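Side-chain contacts in MAGE domain-containing protein (Xenopus laevis, PDB 7DG2), which is the MAGE-family (Nse3) subunit that, with Nse1, binds and shapes Nse4 within the Smc5/6 complex, and probably contributes to its DNA binding: residues I109-N114 / K199-Q204; E148-V151 / Y155-Y158. All coordinates share one frame; numbering follows the deposited sequence.

Contact 1 (I109-N114 / K199-Q204); sequences IFMKGN and KSWTTQ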
# COMPACT_ATOMS: atom_id res chain seq x y z
N ILE B 109 -13.33 -24.28 0.82
CA ILE B 109 -12.49 -25.24 1.54
C ILE B 109 -13.08 -25.54 2.91
O ILE B 109 -13.28 -26.70 3.28
CB ILE B 109 -11.06 -24.69 1.66
CG1 ILE B 109 -10.40 -24.57 0.29
CG2 ILE B 109 -10.24 -25.55 2.63
CD1 ILE B 109 -9.07 -23.81 0.34
N PHE B 110 -13.38 -24.49 3.68
CA PHE B 110 -13.91 -24.69 5.02
C PHE B 110 -15.28 -25.36 4.99
O PHE B 110 -15.53 -26.30 5.76
CB PHE B 110 -13.96 -23.34 5.75
CG PHE B 110 -14.87 -23.34 6.95
CD1 PHE B 110 -14.58 -24.11 8.06
CD2 PHE B 110 -16.02 -22.56 6.95
CE1 PHE B 110 -15.43 -24.11 9.17
CE2 PHE B 110 -16.87 -22.55 8.05
CZ PHE B 110 -16.57 -23.33 9.17
N MET B 111 -16.18 -24.90 4.12
CA MET B 111 -17.55 -25.40 4.14
C MET B 111 -17.63 -26.85 3.71
O MET B 111 -18.57 -27.56 4.11
CB MET B 111 -18.45 -24.52 3.26
CG MET B 111 -18.66 -23.07 3.78
SD MET B 111 -19.36 -22.97 5.45
CE MET B 111 -21.09 -23.33 5.11
N LYS B 112 -16.65 -27.32 2.94
CA LYS B 112 -16.55 -28.70 2.48
C LYS B 112 -15.65 -29.55 3.37
O LYS B 112 -15.13 -30.57 2.91
CB LYS B 112 -16.05 -28.75 1.04
CG LYS B 112 -17.05 -28.26 0.02
CD LYS B 112 -18.29 -29.12 0.05
CE LYS B 112 -19.16 -28.89 -1.17
NZ LYS B 112 -20.33 -29.80 -1.17
N GLY B 113 -15.43 -29.15 4.62
CA GLY B 113 -14.69 -29.99 5.54
C GLY B 113 -13.20 -29.76 5.60
O GLY B 113 -12.46 -30.68 5.97
N ASN B 114 -12.73 -28.57 5.22
CA ASN B 114 -11.36 -28.06 5.40
C ASN B 114 -10.38 -28.60 4.36
O ASN B 114 -9.16 -28.43 4.53
CB ASN B 114 -10.85 -28.33 6.82
CG ASN B 114 -11.72 -27.65 7.87
OD1 ASN B 114 -11.91 -26.43 7.83
ND2 ASN B 114 -12.28 -28.44 8.77
N LYS B 199 -25.76 -20.44 12.56
CA LYS B 199 -26.23 -21.69 13.15
C LYS B 199 -27.05 -22.53 12.18
O LYS B 199 -27.32 -23.69 12.49
CB LYS B 199 -27.05 -21.42 14.41
CG LYS B 199 -26.22 -20.92 15.58
CD LYS B 199 -26.87 -21.23 16.93
CE LYS B 199 -26.48 -22.62 17.42
NZ LYS B 199 -27.00 -22.91 18.80
N SER B 200 -27.45 -21.98 11.02
CA SER B 200 -28.08 -22.80 9.98
C SER B 200 -27.16 -23.94 9.56
O SER B 200 -27.64 -25.04 9.23
CB SER B 200 -28.42 -21.95 8.75
OG SER B 200 -29.16 -20.79 9.09
N TRP B 201 -25.86 -23.71 9.56
CA TRP B 201 -24.88 -24.69 9.12
C TRP B 201 -24.32 -25.44 10.32
O TRP B 201 -23.16 -25.27 10.71
CB TRP B 201 -23.77 -24.00 8.34
CG TRP B 201 -24.22 -23.19 7.17
CD1 TRP B 201 -24.38 -21.84 7.11
CD2 TRP B 201 -24.53 -23.69 5.87
NE1 TRP B 201 -24.79 -21.47 5.85
CE2 TRP B 201 -24.88 -22.59 5.07
CE3 TRP B 201 -24.54 -24.97 5.31
CZ2 TRP B 201 -25.26 -22.72 3.74
CZ3 TRP B 201 -24.92 -25.11 3.99
CH2 TRP B 201 -25.27 -23.99 3.22
N THR B 202 -25.16 -26.31 10.89
CA THR B 202 -24.85 -26.97 12.16
C THR B 202 -23.48 -27.63 12.15
O THR B 202 -22.71 -27.50 13.11
CB THR B 202 -25.92 -28.02 12.48
OG1 THR B 202 -27.21 -27.39 12.54
CG2 THR B 202 -25.63 -28.69 13.80
N THR B 203 -23.15 -28.35 11.08
CA THR B 203 -21.89 -29.07 11.02
C THR B 203 -20.70 -28.11 11.00
O THR B 203 -19.73 -28.29 11.75
CB THR B 203 -21.86 -29.97 9.78
OG1 THR B 203 -22.99 -30.86 9.82
CG2 THR B 203 -20.57 -30.77 9.74
N GLN B 204 -20.76 -27.11 10.14
CA GLN B 204 -19.66 -26.15 10.03
C GLN B 204 -19.59 -25.26 11.27
O GLN B 204 -18.50 -24.89 11.71
CB GLN B 204 -19.83 -25.34 8.75
CG GLN B 204 -19.72 -26.20 7.46
CD GLN B 204 -21.01 -26.92 7.05
OE1 GLN B 204 -22.01 -26.91 7.77
NE2 GLN B 204 -20.98 -27.53 5.87
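Q204 reaches M111 with the amide end of its side chain: NE2 gives an almost straight hydrogen bond to M111 O, 3.0 Å long with 176° at the hydrogen. The acceptor lies in the Q204 amide plane, and the donor arrives in the carbonyl plane on a lone pair. The M111 side chain, bent at chi2 and chi3, passes Q204 at about a right angle, with SD 3.8 Å from Q204 CG. Its methyl settles over one face of the W201 indole, CE lying 3.5 Å from CD2, a CH-pi contact within a Met-aromatic pair. The F110 ring edge meets the Q204 backbone, CZ standing 3.6 Å from Q204 O, with Q204 CB out of the ring plane beside that corner.

Further out, Q204 OE1 is hydrogen-bonded to T5 of the Nse4 chain, so both ends of the amide are engaged. F7 of Nse4 packs on M111 and meets W201 edge-to-face. The helix carrying F110 and M111 stops, G113 N bonding to F110 O and N114 N to I109 O, while W201 stands at the N-cap position of helix 202-209. The arrangement is a Schellman motif, with G113 as C-prime residue, docked against a helix start at the Nse4 interface.

Contact 2 (E148-V151 / Y155-Y158); sequences EEFV and YLEY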
# COMPACT_ATOMS: atom_id res chain seq x y z
N GLU B 148 0.19 -19.89 -6.79
CA GLU B 148 1.53 -19.43 -6.45
C GLU B 148 1.49 -18.27 -5.46
O GLU B 148 2.00 -18.40 -4.35
CB GLU B 148 2.30 -19.04 -7.72
CG GLU B 148 2.46 -20.20 -8.72
CD GLU B 148 3.30 -19.85 -9.94
OE1 GLU B 148 4.13 -18.91 -9.87
OE2 GLU B 148 3.13 -20.52 -10.98
N GLU B 149 0.86 -17.15 -5.82
CA GLU B 149 0.89 -15.97 -4.97
C GLU B 149 0.23 -16.24 -3.62
O GLU B 149 0.84 -16.00 -2.56
CB GLU B 149 0.22 -14.79 -5.67
CG GLU B 149 0.18 -13.51 -4.82
CD GLU B 149 -0.21 -12.28 -5.64
OE1 GLU B 149 -0.82 -11.34 -5.08
OE2 GLU B 149 0.08 -12.27 -6.85
N PHE B 150 -1.01 -16.73 -3.63
CA PHE B 150 -1.69 -17.04 -2.37
C PHE B 150 -0.94 -18.10 -1.58
O PHE B 150 -1.00 -18.12 -0.35
CB PHE B 150 -3.12 -17.52 -2.62
CG PHE B 150 -4.08 -16.44 -3.05
CD1 PHE B 150 -3.80 -15.09 -2.86
CD2 PHE B 150 -5.30 -16.79 -3.62
CE1 PHE B 150 -4.71 -14.12 -3.24
CE2 PHE B 150 -6.22 -15.82 -4.01
CZ PHE B 150 -5.93 -14.48 -3.81
N VAL B 151 -0.22 -19.00 -2.26
CA VAL B 151 0.47 -20.07 -1.56
C VAL B 151 1.75 -19.56 -0.91
O VAL B 151 2.04 -19.90 0.25
CB VAL B 151 0.73 -21.23 -2.54
CG1 VAL B 151 1.55 -22.31 -1.88
CG2 VAL B 151 -0.60 -21.81 -2.99
N TYR B 155 -1.55 -18.00 2.55
CA TYR B 155 -3.00 -18.02 2.68
C TYR B 155 -3.58 -19.39 2.36
O TYR B 155 -4.58 -19.79 2.95
CB TYR B 155 -3.65 -16.98 1.76
CG TYR B 155 -3.62 -15.57 2.28
CD1 TYR B 155 -4.25 -15.24 3.48
CD2 TYR B 155 -3.03 -14.55 1.54
CE1 TYR B 155 -4.26 -13.92 3.94
CE2 TYR B 155 -3.02 -13.25 2.00
CZ TYR B 155 -3.64 -12.94 3.18
OH TYR B 155 -3.62 -11.64 3.62
N LEU B 156 -2.95 -20.11 1.44
CA LEU B 156 -3.42 -21.43 1.05
C LEU B 156 -2.26 -22.41 1.05
O LEU B 156 -1.10 -22.03 0.86
CB LEU B 156 -4.05 -21.40 -0.35
CG LEU B 156 -5.26 -20.50 -0.59
CD1 LEU B 156 -5.61 -20.45 -2.07
CD2 LEU B 156 -6.45 -20.96 0.24
N GLU B 157 -2.59 -23.68 1.26
CA GLU B 157 -1.71 -24.80 0.96
C GLU B 157 -2.17 -25.45 -0.34
O GLU B 157 -3.37 -25.54 -0.62
CB GLU B 157 -1.75 -25.85 2.07
CG GLU B 157 -1.02 -25.49 3.34
CD GLU B 157 -1.04 -26.64 4.33
OE1 GLU B 157 -1.58 -27.71 3.97
OE2 GLU B 157 -0.53 -26.47 5.45
N TYR B 158 -1.20 -25.91 -1.13
CA TYR B 158 -1.43 -26.46 -2.47
C TYR B 158 -0.65 -27.77 -2.50
O TYR B 158 0.56 -27.76 -2.73
CB TYR B 158 -0.95 -25.49 -3.54
CG TYR B 158 -1.24 -25.88 -4.98
CD1 TYR B 158 -2.54 -26.10 -5.40
CD2 TYR B 158 -0.21 -25.98 -5.92
CE1 TYR B 158 -2.82 -26.43 -6.72
CE2 TYR B 158 -0.48 -26.30 -7.24
CZ TYR B 158 -1.78 -26.53 -7.64
OH TYR B 158 -2.07 -26.85 -8.95
O HOH W 1 0.93 -22.28 2.55
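V151 and Y158 meet through aliphatic carbon, V151 CG2 lying 3.7 Å from Y158 CB. The valine holds CG1 anti to its backbone N (chi1 175°), which leaves CG2 beside that nitrogen and turned to the tyrosine. Y158 points its CB at the helix, but the ring leads off: CG is anti to the backbone N (chi1 -174°), and the phenol continues past K143 and T147 to a hydrogen bond between OH and E118. Its ring also stacks with Y169.

Beside this pair, F150 and L156 run side by side in the same direction. L156 extends CD1 to within 3.9 Å of F150 CB and 4.0 Å of F150 CD2. The two side chains enter the core together, where L102 covers F150, and L106 and I109 cover L156. Y155 offers mainly CB, 3.6 Å from F150 O; its side chain packs on L102 and on F62 of the Nse4 chain, and OH is hydrogen-bonded to E180 and to R64 of the Nse4 chain.

The backbones are joined more loosely. F150 O receives two weak hydrogen bonds, from Y155 N at 3.0 Å and L156 N at 3.3 Å. V151 CA makes a CA-H...O contact with L156 O, and that oxygen also accepts a 2.7 Å hydrogen bond from a water, which is linked weakly to V151 O. E157 points away from the helix, and its backbone pairs with R172. Strand 156-160, an outer strand of its sheet within this chain, comes back beside the end of helix 142-152; this is the helix-then-strand step leading into the wing hairpin (156-160 with 169-173) of a winged-helix domain, consistent with the MAGE homology domain.

In the fold
From the N terminus, the chain passes through helix 6-23 and the sheet containing strands 64-70 and 75-80, then enters helix 94-111, whose end supplies the first half of contact 1. Contact 2 follows, closing a short local turn that ties helix 142-152 to the sheet of strands 116-117, 169-173 and 156-160. After helix 183-193, residues 199-204 return to complete contact 1, which ties the C-terminal helix 202-209 to the end of helix 94-111. Contact 2 is thus nested inside the long loop closed by contact 1. The centres are about 21 Å apart, yet helix 94-111 joins the two directly, I109 CD1 packing 3.9 Å from L156 CD2.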